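Local atomic coordinates of protease lasA (Pseudomonas aeruginosa, PDB entry 3IT5), a protein that cuts the pentaglycine cross-links of staphylococcal peptidoglycan as a secreted zinc metallopeptidase and takes part in the breakdown of host elastin. Residues V61-Q66 / A109-G114; S46-V51 / G100-N105; N153-Y158 / T168-R173. One frame throughout, in Å; residues are numbered along the deposited sequence.

Interaction 1 (V61-Q66 / A109-G114); sequences VLSRCQ and ALCEGG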
ATOM      1  N   VAL A  61      -9.873   9.437   8.707  1.00  7.24           N
ATOM      2  CA  VAL A  61      -9.063  10.478   8.077  1.00  7.40           C
ATOM      3  C   VAL A  61      -8.257  11.184   9.171  1.00  7.64           C
ATOM      4  O   VAL A  61      -8.768  12.060   9.885  1.00  7.61           O
ATOM      5  CB  VAL A  61      -9.903  11.474   7.233  1.00  7.53           C
ATOM      6  CG1 VAL A  61      -9.003  12.518   6.562  1.00  7.23           C
ATOM      7  CG2 VAL A  61     -10.706  10.730   6.169  1.00  7.24           C
ATOM      8  N   LEU A  62      -7.000  10.768   9.303  1.00  7.88           N
ATOM      9  CA  LEU A  62      -6.086  11.288  10.324  1.00  8.15           C
ATOM     10  C   LEU A  62      -5.609  12.704  10.003  1.00  7.99           C
ATOM     11  O   LEU A  62      -5.326  13.489  10.906  1.00  7.77           O
ATOM     12  CB  LEU A  62      -4.890  10.340  10.502  1.00  8.22           C
ATOM     13  CG  LEU A  62      -5.174   9.058  11.295  1.00  8.64           C
ATOM     14  CD1 LEU A  62      -4.427   7.856  10.730  1.00  8.85           C
ATOM     15  CD2 LEU A  62      -4.852   9.252  12.769  1.00  9.50           C
ATOM     16  N   SER A  63      -5.529  13.015   8.709  1.00  8.09           N
ATOM     17  CA  SER A  63      -5.101  14.322   8.224  1.00  7.95           C
ATOM     18  C   SER A  63      -5.358  14.403   6.720  1.00  7.89           C
ATOM     19  O   SER A  63      -5.756  13.411   6.106  1.00  7.74           O
ATOM     20  CB  SER A  63      -3.612  14.542   8.511  1.00  8.08           C
ATOM     21  OG  SER A  63      -2.809  13.735   7.666  1.00  8.38           O
ATOM     22  N   ARG A  64      -5.109  15.572   6.131  1.00  7.76           N
ATOM     23  CA  ARG A  64      -5.259  15.777   4.679  1.00  7.61           C
ATOM     24  C   ARG A  64      -4.408  14.822   3.828  1.00  7.40           C
ATOM     25  O   ARG A  64      -4.648  14.663   2.627  1.00  7.38           O
ATOM     26  CB  ARG A  64      -4.951  17.240   4.304  1.00  7.91           C
ATOM     27  CG  ARG A  64      -3.494  17.682   4.487  1.00  8.16           C
ATOM     28  CD  ARG A  64      -3.335  19.201   4.365  1.00  9.01           C
ATOM     29  NE  ARG A  64      -3.408  19.655   2.976  1.00  9.25           N
ATOM     30  CZ  ARG A  64      -2.365  20.035   2.243  1.00  9.06           C
ATOM     31  NH1 ARG A  64      -1.143  20.049   2.757  1.00  7.85           N
ATOM     32  NH2 ARG A  64      -2.549  20.416   0.986  1.00  9.68           N
ATOM     33  N   CYS A  65      -3.420  14.187   4.458  1.00  7.16           N
ATOM     34  CA  CYS A  65      -2.472  13.339   3.745  1.00  6.85           C
ATOM     35  C   CYS A  65      -2.327  11.913   4.301  1.00  6.60           C
ATOM     36  O   CYS A  65      -1.411  11.182   3.909  1.00  6.12           O
ATOM     37  CB  CYS A  65      -1.109  14.037   3.678  1.00  7.02           C
ATOM     38  SG  CYS A  65      -0.065  13.884   5.136  1.00  7.42           S
ATOM     39  N   GLN A  66      -3.233  11.515   5.196  1.00  6.06           N
ATOM     40  CA  GLN A  66      -3.173  10.171   5.784  1.00  6.00           C
ATOM     41  C   GLN A  66      -4.542   9.583   6.110  1.00  5.99           C
ATOM     42  O   GLN A  66      -5.414  10.273   6.651  1.00  5.91           O
ATOM     43  CB  GLN A  66      -2.281  10.143   7.031  1.00  5.78           C
ATOM     44  CG  GLN A  66      -1.769   8.743   7.376  1.00  5.50           C
ATOM     45  CD  GLN A  66      -0.818   8.702   8.560  1.00  5.35           C
ATOM     46  OE1 GLN A  66       0.138   7.922   8.563  1.00  5.53           O
ATOM     47  NE2 GLN A  66      -1.083   9.519   9.576  1.00  3.97           N
ATOM     48  N   ALA A 109       2.416  15.907   0.509  1.00  4.85           N
ATOM     49  CA  ALA A 109       3.042  14.595   0.699  1.00  5.44           C
ATOM     50  C   ALA A 109       3.612  14.380   2.101  1.00  5.46           C
ATOM     51  O   ALA A 109       3.649  13.252   2.606  1.00  5.72           O
ATOM     52  CB  ALA A 109       4.124  14.365  -0.355  1.00  5.24           C
ATOM     53  N   LEU A 110       4.051  15.466   2.726  1.00  5.58           N
ATOM     54  CA  LEU A 110       4.655  15.382   4.045  1.00  5.99           C
ATOM     55  C   LEU A 110       3.930  16.277   5.048  1.00  6.16           C
ATOM     56  O   LEU A 110       4.564  16.990   5.818  1.00  6.28           O
ATOM     57  CB  LEU A 110       6.157  15.719   3.968  1.00  5.70           C
ATOM     58  CG  LEU A 110       7.015  14.897   2.995  1.00  5.49           C
ATOM     59  CD1 LEU A 110       8.367  15.537   2.812  1.00  5.25           C
ATOM     60  CD2 LEU A 110       7.171  13.435   3.438  1.00  5.67           C
ATOM     61  N   CYS A 111       2.597  16.221   5.043  1.00  6.94           N
ATOM     62  CA  CYS A 111       1.777  16.995   5.991  1.00  7.50           C
ATOM     63  C   CYS A 111       2.034  16.598   7.452  1.00  7.25           C
ATOM     64  O   CYS A 111       1.870  17.411   8.373  1.00  6.95           O
ATOM     65  CB  CYS A 111       0.281  16.877   5.651  1.00  7.70           C
ATOM     66  SG  CYS A 111      -0.600  15.438   6.337  1.00  9.97           S
ATOM     67  N   GLU A 112       2.438  15.346   7.655  1.00  7.15           N
ATOM     68  CA  GLU A 112       2.716  14.844   8.999  1.00  7.17           C
ATOM     69  C   GLU A 112       4.191  14.498   9.184  1.00  6.91           C
ATOM     70  O   GLU A 112       4.537  13.635   9.988  1.00  6.57           O
ATOM     71  CB  GLU A 112       1.801  13.657   9.337  1.00  7.51           C
ATOM     72  CG  GLU A 112       0.365  14.073   9.635  1.00  7.69           C
ATOM     73  CD  GLU A 112      -0.539  12.901   9.946  1.00  8.11           C
ATOM     74  OE1 GLU A 112      -0.578  12.460  11.118  1.00  8.87           O
ATOM     75  OE2 GLU A 112      -1.226  12.430   9.022  1.00  7.51           O
ATOM     76  N   GLY A 113       5.050  15.197   8.439  1.00  6.77           N
ATOM     77  CA  GLY A 113       6.499  15.024   8.518  1.00  6.71           C
ATOM     78  C   GLY A 113       7.047  13.946   7.597  1.00  6.76           C
ATOM     79  O   GLY A 113       6.324  13.408   6.750  1.00  7.05           O
ATOM     80  N   GLY A 114       8.328  13.631   7.776  1.00  6.55           N
ATOM     81  CA  GLY A 114       8.998  12.569   7.032  1.00  6.48           C
ATOM     82  C   GLY A 114       9.848  13.106   5.894  1.00  6.23           C
ATOM     83  O   GLY A 114      10.208  14.290   5.880  1.00  6.43           O
TER
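The flat carboxylate of Glu112 and the flat amide of Gln66 meet at nearly a right angle, with their planes 86° apart. Gln66 NE2 and Ser63 OG are displaced to opposite sides of the carboxylate plane. Gln66 NE2 comes to 3.0 Å from Glu112 OE2, with the two side chains crossing. Ser63 OG donates a hydrogen bond to the same oxygen, Glu112 OE2, at a doubtfully short 2.5 Å. The far end of the amide, Gln66 OE1, is held by Asn78, which helps fix its rotation.

Glu112 reaches across as a straight chain, with CG anti to its own carbonyl carbon (chi1 -74°). Ser63 OG also accepts from Cys65 N at 3.3 Å, which makes an ST turn. The hydroxyl thus sits between the carboxylate and the turn that carries the cysteine.

Beside this polar group lies the disulfide between Cys65 and Cys111. Its SG atoms are 2.0 Å apart and its torsion is -80°. Ser63 OG is 3.1 Å from Cys111 SG. Arg64 CG lies 4.0 Å from Cys111 CB. The disulfide joins two type I turns, Ser63 to Gln66 and Leu110 to Gly113.

The first turn connects strands 57-63 and 66-70, with a classic beta bulge where Leu62 and Ser63 face Gln66. The second follows helix 106-109 in the loop before strand 121-127. Strand 75-83 contacts both: Tyr80 packs on Cys65 and Gln66, and its hydroxyl is hydrogen-bonded to Gly113 O. From the same strand His81, a proposed active-site residue, bonds through ND1 to Ala109 O.

Interaction 2 (S46-V51 / G100-N105); sequences SATYSV and GVYAGN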
ATOM      1  N   SER A  46       4.087  16.223 -11.131  1.00  6.87           N
ATOM      2  CA  SER A  46       3.569  15.282 -12.129  1.00  6.55           C
ATOM      3  C   SER A  46       2.140  14.830 -11.822  1.00  6.25           C
ATOM      4  O   SER A  46       1.620  15.055 -10.721  1.00  5.89           O
ATOM      5  CB  SER A  46       4.472  14.047 -12.229  1.00  6.62           C
ATOM      6  OG  SER A  46       5.797  14.383 -12.609  1.00  6.69           O
ATOM      7  N   ALA A  47       1.518  14.186 -12.810  1.00  5.92           N
ATOM      8  CA  ALA A  47       0.186  13.609 -12.654  1.00  5.94           C
ATOM      9  C   ALA A  47       0.219  12.466 -11.648  1.00  5.69           C
ATOM     10  O   ALA A  47       1.166  11.680 -11.624  1.00  6.01           O
ATOM     11  CB  ALA A  47      -0.339  13.121 -14.007  1.00  5.79           C
ATOM     12  N   THR A  48      -0.805  12.390 -10.802  1.00  5.66           N
ATOM     13  CA  THR A  48      -0.902  11.326  -9.803  1.00  5.68           C
ATOM     14  C   THR A  48      -2.204  10.543  -9.944  1.00  5.83           C
ATOM     15  O   THR A  48      -3.152  11.000 -10.593  1.00  5.99           O
ATOM     16  CB  THR A  48      -0.776  11.853  -8.358  1.00  5.67           C
ATOM     17  OG1 THR A  48      -1.944  12.605  -8.009  1.00  5.04           O
ATOM     18  CG2 THR A  48       0.480  12.719  -8.188  1.00  5.53           C
ATOM     19  N   TYR A  49      -2.249   9.375  -9.313  1.00  5.67           N
ATOM     20  CA  TYR A  49      -3.311   8.412  -9.579  1.00  5.95           C
ATOM     21  C   TYR A  49      -4.049   7.935  -8.330  1.00  5.72           C
ATOM     22  O   TYR A  49      -3.676   8.276  -7.206  1.00  5.53           O
ATOM     23  CB  TYR A  49      -2.757   7.259 -10.436  1.00  5.88           C
ATOM     24  CG  TYR A  49      -2.319   7.748 -11.804  1.00  6.85           C
ATOM     25  CD1 TYR A  49      -3.225   7.806 -12.863  1.00  6.96           C
ATOM     26  CD2 TYR A  49      -1.008   8.192 -12.030  1.00  7.45           C
ATOM     27  CE1 TYR A  49      -2.842   8.272 -14.117  1.00  7.89           C
ATOM     28  CE2 TYR A  49      -0.613   8.667 -13.283  1.00  7.80           C
ATOM     29  CZ  TYR A  49      -1.536   8.698 -14.320  1.00  7.79           C
ATOM     30  OH  TYR A  49      -1.162   9.157 -15.560  1.00  8.45           O
ATOM     31  N   SER A  50      -5.109   7.158  -8.542  1.00  5.72           N
ATOM     32  CA  SER A  50      -6.064   6.835  -7.479  1.00  5.49           C
ATOM     33  C   SER A  50      -5.583   5.739  -6.532  1.00  5.39           C
ATOM     34  O   SER A  50      -5.202   4.646  -6.971  1.00  5.44           O
ATOM     35  CB  SER A  50      -7.420   6.455  -8.087  1.00  5.71           C
ATOM     36  OG  SER A  50      -7.899   7.499  -8.923  1.00  5.47           O
ATOM     37  N   VAL A  51      -5.598   6.053  -5.234  1.00  4.90           N
ATOM     38  CA  VAL A  51      -5.399   5.063  -4.177  1.00  4.50           C
ATOM     39  C   VAL A  51      -6.769   4.557  -3.689  1.00  4.59           C
ATOM     40  O   VAL A  51      -7.660   5.351  -3.373  1.00  4.45           O
ATOM     41  CB  VAL A  51      -4.597   5.641  -2.979  1.00  4.69           C
ATOM     42  CG1 VAL A  51      -4.441   4.595  -1.871  1.00  4.17           C
ATOM     43  CG2 VAL A  51      -3.222   6.156  -3.425  1.00  3.92           C
ATOM     44  N   GLY A 100      -8.708   8.590  -2.519  1.00  4.09           N
ATOM     45  CA  GLY A 100      -8.174   9.858  -2.996  1.00  3.79           C
ATOM     46  C   GLY A 100      -7.105   9.640  -4.053  1.00  4.14           C
ATOM     47  O   GLY A 100      -7.264   8.818  -4.964  1.00  3.81           O
ATOM     48  N   VAL A 101      -6.012  10.386  -3.929  1.00  3.93           N
ATOM     49  CA  VAL A 101      -4.855  10.229  -4.808  1.00  4.23           C
ATOM     50  C   VAL A 101      -3.600  10.264  -3.958  1.00  4.31           C
ATOM     51  O   VAL A 101      -3.648  10.718  -2.809  1.00  4.45           O
ATOM     52  CB  VAL A 101      -4.780  11.351  -5.885  1.00  4.28           C
ATOM     53  CG1 VAL A 101      -5.871  11.173  -6.943  1.00  4.11           C
ATOM     54  CG2 VAL A 101      -4.879  12.739  -5.242  1.00  4.32           C
ATOM     55  N   TYR A 102      -2.481   9.774  -4.492  1.00  4.39           N
ATOM     56  CA  TYR A 102      -1.206  10.066  -3.850  1.00  4.35           C
ATOM     57  C   TYR A 102      -0.760  11.469  -4.250  1.00  4.34           C
ATOM     58  O   TYR A 102      -1.126  11.960  -5.319  1.00  4.28           O
ATOM     59  CB  TYR A 102      -0.138   8.984  -4.084  1.00  4.44           C
ATOM     60  CG  TYR A 102       0.270   8.695  -5.515  1.00  4.42           C
ATOM     61  CD1 TYR A 102       1.220   9.482  -6.166  1.00  4.65           C
ATOM     62  CD2 TYR A 102      -0.249   7.594  -6.196  1.00  4.34           C
ATOM     63  CE1 TYR A 102       1.614   9.203  -7.474  1.00  4.75           C
ATOM     64  CE2 TYR A 102       0.142   7.302  -7.503  1.00  4.68           C
ATOM     65  CZ  TYR A 102       1.070   8.109  -8.134  1.00  5.02           C
ATOM     66  OH  TYR A 102       1.455   7.826  -9.423  1.00  5.07           O
ATOM     67  N   ALA A 103      -0.002  12.122  -3.375  1.00  4.20           N
ATOM     68  CA  ALA A 103       0.310  13.544  -3.540  1.00  4.14           C
ATOM     69  C   ALA A 103       1.329  13.820  -4.647  1.00  4.19           C
ATOM     70  O   ALA A 103       2.325  13.103  -4.789  1.00  3.97           O
ATOM     71  CB  ALA A 103       0.770  14.145  -2.209  1.00  4.11           C
ATOM     72  N   GLY A 104       1.058  14.862  -5.431  1.00  4.31           N
ATOM     73  CA  GLY A 104       1.974  15.319  -6.485  1.00  4.11           C
ATOM     74  C   GLY A 104       2.788  16.536  -6.082  1.00  4.11           C
ATOM     75  O   GLY A 104       3.492  17.124  -6.909  1.00  4.15           O
ATOM     76  N   ASN A 105       2.665  16.933  -4.818  1.00  3.87           N
ATOM     77  CA  ASN A 105       3.501  17.983  -4.249  1.00  4.26           C
ATOM     78  C   ASN A 105       4.027  17.587  -2.870  1.00  4.16           C
ATOM     79  O   ASN A 105       3.277  17.059  -2.039  1.00  4.42           O
ATOM     80  CB  ASN A 105       2.768  19.329  -4.208  1.00  4.13           C
ATOM     81  CG  ASN A 105       1.565  19.312  -3.297  1.00  4.90           C
ATOM     82  OD1 ASN A 105       1.670  19.663  -2.121  1.00  5.79           O
ATOM     83  ND2 ASN A 105       0.422  18.905  -3.820  1.00  4.45           N
TER
HETATM   84  O   HOH W   1       2.664   9.775 -10.645  1.00  6.84           O
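Val51 and Gly100 form a hydrogen-bonded antiparallel pair in the large antiparallel beta-sheet of the M23 peptidase domain, where strands 50-52 and 98-102 run side by side. Val51 N donates to Gly100 O at 3.2 Å. Next to them, Ser50 and Val101 are a non-hydrogen-bonded pair. Just past the pairing, Tyr102 N makes a weak bond to Tyr49 O.

Beyond the paired residues, a side chain takes over. Thr48 OG1 donates to Tyr102 O at 2.9 Å, almost in line with the carbonyl (C=O...O angle 169°). Its chi1 of 70° puts OG1 between the backbone N and carbonyl carbon and turns CG2 toward Gly104, 3.4 Å from Gly104 CA. Gly104 has no side chain to obstruct this methyl.

The Tyr102 ring lies against the 46-51 segment. Thr48 CB sits over one face as a CH-pi contact, 4.0 Å from the centroid. Tyr49 N lies over the same ring, offset toward its rim, while Val51 CG2 lies off the ring's edge, nearer to Tyr102 N and CB. The Tyr49 and Tyr102 side chains lie side by side and point the same way.

Farther out, Trp17 meets Tyr102 edge-to-face, and Tyr39 does the same with Tyr49. Ser50 OG is tied to Lys98. The Tyr102 side chain comes within about 5 Å of that of His120, a proposed proton donor or acceptor. At the hydroxyl end of Tyr102 a water lies in the ring plane; it accepts from Tyr102 OH at 2.6 Å and donates to Ala47 O at 2.6 Å.

Interaction 3 (N153-Y158 / T168-R173); sequences NDCRRY and THCAFR
The disulfide Cys155-Cys170 ties the loop leading into the hairpin of strands 159-162 and 168-169 to the segment leaving it. The SG atoms are 2.0 Å apart, and the S-S torsion is -84°. Cys155 SG points anti to its backbone N (chi1 -159°), which carries it across to Cys170. Thr168 CG2 approaches Cys155 SG at 4.2 Å.

Next along the chain from Cys170, Ala171 CB touches two side chains: Asn153 CB at 3.6 Å, and the edge of the Tyr158 ring at CD2, 4.0 Å away. Asn153 ND2 comes to the edge of the Phe172 ring, 3.4 Å from CE1, with amide and ring planes 70° apart.

A single water joins the backbones. It donates to Asn153 O and to Tyr158 O (2.6 Å), and it accepts from Ala171 N at 2.8 Å. The loop has its own frame: Asp154 OD1 accepts from Arg156 N in an Asx turn. Asp154 pairs with Arg156 NH1 in a salt bridge, while Arg157 offers it only a guanidinium face, a contact of charges. Around it, Phe172 meets Trp41 edge-to-face, and Tyr158 packs on Ala22 near the zinc ligand His23.

The covalent bond is the firm link, and the water bridges the backbones. The direct contacts are otherwise apolar or at ring edges, so the join rests on a cross-link, as is common in secreted enzymes.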
ATOM      1  N   ASN A 153      15.167  -4.630  -2.632  1.00  9.66           N
ATOM      2  CA  ASN A 153      14.348  -4.846  -3.826  1.00  9.88           C
ATOM      3  C   ASN A 153      14.933  -5.870  -4.795  1.00 10.17           C
ATOM      4  O   ASN A 153      14.449  -6.021  -5.922  1.00 10.11           O
ATOM      5  CB  ASN A 153      14.074  -3.518  -4.545  1.00  9.82           C
ATOM      6  CG  ASN A 153      15.348  -2.760  -4.898  1.00  9.72           C
ATOM      7  OD1 ASN A 153      16.391  -3.355  -5.175  1.00  8.84           O
ATOM      8  ND2 ASN A 153      15.259  -1.436  -4.894  1.00  8.90           N
ATOM      9  N   ASP A 154      15.990  -6.549  -4.351  1.00 10.64           N
ATOM     10  CA  ASP A 154      16.570  -7.670  -5.079  1.00 11.18           C
ATOM     11  C   ASP A 154      15.472  -8.715  -5.253  1.00 11.34           C
ATOM     12  O   ASP A 154      14.928  -9.214  -4.266  1.00 11.60           O
ATOM     13  CB  ASP A 154      17.748  -8.254  -4.285  1.00 11.13           C
ATOM     14  CG  ASP A 154      18.648  -9.156  -5.122  1.00 11.69           C
ATOM     15  OD1 ASP A 154      18.140  -9.898  -5.997  1.00 11.78           O
ATOM     16  OD2 ASP A 154      19.876  -9.134  -4.881  1.00 11.34           O
ATOM     17  N   CYS A 155      15.148  -9.028  -6.508  1.00 11.85           N
ATOM     18  CA  CYS A 155      14.013  -9.905  -6.835  1.00 12.27           C
ATOM     19  C   CYS A 155      14.182 -11.351  -6.338  1.00 12.47           C
ATOM     20  O   CYS A 155      13.225 -12.133  -6.326  1.00 12.60           O
ATOM     21  CB  CYS A 155      13.702  -9.867  -8.340  1.00 12.24           C
ATOM     22  SG  CYS A 155      12.015 -10.414  -8.746  1.00 12.41           S
ATOM     23  N   ARG A 156      15.398 -11.689  -5.920  1.00 12.58           N
ATOM     24  CA  ARG A 156      15.681 -12.977  -5.295  1.00 12.84           C
ATOM     25  C   ARG A 156      15.205 -13.032  -3.836  1.00 12.54           C
ATOM     26  O   ARG A 156      14.872 -14.105  -3.330  1.00 12.57           O
ATOM     27  CB  ARG A 156      17.178 -13.288  -5.387  1.00 13.14           C
ATOM     28  CG  ARG A 156      17.601 -13.842  -6.741  1.00 14.58           C
ATOM     29  CD  ARG A 156      18.989 -13.380  -7.164  1.00 16.84           C
ATOM     30  NE  ARG A 156      20.061 -13.933  -6.338  1.00 18.58           N
ATOM     31  CZ  ARG A 156      20.929 -13.210  -5.634  1.00 19.38           C
ATOM     32  NH1 ARG A 156      20.874 -11.885  -5.650  1.00 19.58           N
ATOM     33  NH2 ARG A 156      21.871 -13.815  -4.924  1.00 19.88           N
ATOM     34  N   ARG A 157      15.164 -11.876  -3.174  1.00 11.99           N
ATOM     35  CA  ARG A 157      14.766 -11.798  -1.761  1.00 11.46           C
ATOM     36  C   ARG A 157      13.405 -11.134  -1.563  1.00 10.74           C
ATOM     37  O   ARG A 157      12.617 -11.568  -0.723  1.00 10.67           O
ATOM     38  CB  ARG A 157      15.818 -11.056  -0.935  1.00 11.43           C
ATOM     39  CG  ARG A 157      17.227 -11.609  -1.071  1.00 11.94           C
ATOM     40  CD  ARG A 157      18.199 -10.818  -0.221  1.00 12.57           C
ATOM     41  NE  ARG A 157      19.499 -10.715  -0.879  1.00 14.03           N
ATOM     42  CZ  ARG A 157      20.020  -9.583  -1.345  1.00 13.50           C
ATOM     43  NH1 ARG A 157      19.370  -8.433  -1.209  1.00 12.65           N
ATOM     44  NH2 ARG A 157      21.207  -9.604  -1.936  1.00 13.80           N
ATOM     45  N   TYR A 158      13.153 -10.072  -2.324  1.00  9.87           N
ATOM     46  CA  TYR A 158      11.875  -9.364  -2.281  1.00  9.35           C
ATOM     47  C   TYR A 158      11.096  -9.633  -3.557  1.00  9.16           C
ATOM     48  O   TYR A 158      11.596  -9.391  -4.659  1.00  9.12           O
ATOM     49  CB  TYR A 158      12.086  -7.856  -2.112  1.00  9.13           C
ATOM     50  CG  TYR A 158      10.798  -7.058  -2.081  1.00  8.65           C
ATOM     51  CD1 TYR A 158       9.965  -7.094  -0.966  1.00  8.18           C
ATOM     52  CD2 TYR A 158      10.411  -6.273  -3.169  1.00  8.61           C
ATOM     53  CE1 TYR A 158       8.780  -6.374  -0.931  1.00  7.84           C
ATOM     54  CE2 TYR A 158       9.224  -5.545  -3.143  1.00  8.52           C
ATOM     55  CZ  TYR A 158       8.417  -5.598  -2.013  1.00  7.92           C
ATOM     56  OH  TYR A 158       7.244  -4.883  -1.960  1.00  7.95           O
ATOM     57  N   THR A 168       6.613 -14.898 -10.598  1.00  8.02           N
ATOM     58  CA  THR A 168       7.308 -14.050  -9.631  1.00  8.03           C
ATOM     59  C   THR A 168       7.358 -12.619 -10.161  1.00  8.01           C
ATOM     60  O   THR A 168       7.639 -12.394 -11.342  1.00  8.12           O
ATOM     61  CB  THR A 168       8.730 -14.581  -9.359  1.00  8.02           C
ATOM     62  OG1 THR A 168       8.642 -15.934  -8.904  1.00  8.00           O
ATOM     63  CG2 THR A 168       9.451 -13.747  -8.298  1.00  8.20           C
ATOM     64  N   HIS A 169       7.078 -11.658  -9.285  1.00  8.07           N
ATOM     65  CA  HIS A 169       6.930 -10.259  -9.683  1.00  8.13           C
ATOM     66  C   HIS A 169       7.858  -9.346  -8.899  1.00  8.36           C
ATOM     67  O   HIS A 169       7.824  -9.313  -7.669  1.00  8.36           O
ATOM     68  CB  HIS A 169       5.470  -9.821  -9.538  1.00  7.86           C
ATOM     69  CG  HIS A 169       4.512 -10.683 -10.299  1.00  7.86           C
ATOM     70  ND1 HIS A 169       3.985 -10.316 -11.518  1.00  7.19           N
ATOM     71  CD2 HIS A 169       4.013 -11.912 -10.028  1.00  6.98           C
ATOM     72  CE1 HIS A 169       3.189 -11.273 -11.958  1.00  6.82           C
ATOM     73  NE2 HIS A 169       3.194 -12.257 -11.075  1.00  7.10           N
ATOM     74  N   CYS A 170       8.676  -8.596  -9.631  1.00  8.65           N
ATOM     75  CA  CYS A 170       9.774  -7.833  -9.045  1.00  9.09           C
ATOM     76  C   CYS A 170       9.389  -6.398  -8.695  1.00  8.75           C
ATOM     77  O   CYS A 170       8.416  -5.853  -9.223  1.00  8.48           O
ATOM     78  CB  CYS A 170      10.984  -7.832  -9.996  1.00  9.21           C
ATOM     79  SG  CYS A 170      11.569  -9.485 -10.502  1.00 11.29           S
ATOM     80  N   ALA A 171      10.168  -5.796  -7.799  1.00  8.90           N
ATOM     81  CA  ALA A 171      10.065  -4.369  -7.527  1.00  8.97           C
ATOM     82  C   ALA A 171      10.370  -3.601  -8.807  1.00  9.02           C
ATOM     83  O   ALA A 171      11.214  -4.025  -9.604  1.00  9.02           O
ATOM     84  CB  ALA A 171      11.024  -3.970  -6.431  1.00  8.99           C
ATOM     85  N   PHE A 172       9.650  -2.499  -9.004  1.00  9.06           N
ATOM     86  CA  PHE A 172       9.819  -1.596 -10.153  1.00  9.13           C
ATOM     87  C   PHE A 172       9.414  -2.191 -11.513  1.00  9.35           C
ATOM     88  O   PHE A 172       9.914  -1.773 -12.562  1.00  9.17           O
ATOM     89  CB  PHE A 172      11.228  -0.977 -10.170  1.00  9.07           C
ATOM     90  CG  PHE A 172      11.579  -0.245  -8.895  1.00  8.99           C
ATOM     91  CD1 PHE A 172      12.680  -0.625  -8.140  1.00  9.26           C
ATOM     92  CD2 PHE A 172      10.793   0.811  -8.444  1.00  8.66           C
ATOM     93  CE1 PHE A 172      12.999   0.040  -6.959  1.00  9.20           C
ATOM     94  CE2 PHE A 172      11.105   1.482  -7.263  1.00  8.77           C
ATOM     95  CZ  PHE A 172      12.211   1.097  -6.523  1.00  9.11           C
ATOM     96  N   ARG A 173       8.511  -3.170 -11.476  1.00  9.44           N
ATOM     97  CA  ARG A 173       7.782  -3.610 -12.668  1.00  9.69           C
ATOM     98  C   ARG A 173       6.282  -3.405 -12.444  1.00  9.34           C
ATOM     99  O   ARG A 173       5.831  -3.399 -11.297  1.00  9.23           O
ATOM    100  CB  ARG A 173       8.086  -5.074 -13.010  1.00  9.85           C
ATOM    101  CG  ARG A 173       9.259  -5.263 -13.978  1.00 11.33           C
ATOM    102  CD  ARG A 173      10.583  -5.327 -13.239  1.00 13.12           C
ATOM    103  NE  ARG A 173      11.707  -5.645 -14.120  1.00 15.15           N
ATOM    104  CZ  ARG A 173      12.888  -6.096 -13.700  1.00 15.97           C
ATOM    105  NH1 ARG A 173      13.108  -6.298 -12.408  1.00 16.37           N
ATOM    106  NH2 ARG A 173      13.851  -6.354 -14.571  1.00 16.84           N
TER
HETATM  107  O   HOH W   2      11.827  -7.400  -6.238  1.00 10.24           O

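How the interactions relate
From the N terminus, 46-51 comes first, then 61-66, both in the M23 family region. The chain passes through more strands of the sheet before 100-105 returns to 46-51 and closes interaction 2. The segment 109-114, which starts where helix 106-109 ends, meets 61-66 and closes interaction 1. The two loops therefore cross. They also touch, with Ala109 N 3.6 Å from Ala103 CB, and together they hold the stretch around that helix against the large antiparallel sheet. Interaction 3 follows in series and closes a short loop around strand 159-162, at the separate four-stranded sheet. Its centre is about 28 Å from that of interaction 1, on the opposite side of the chain's centre.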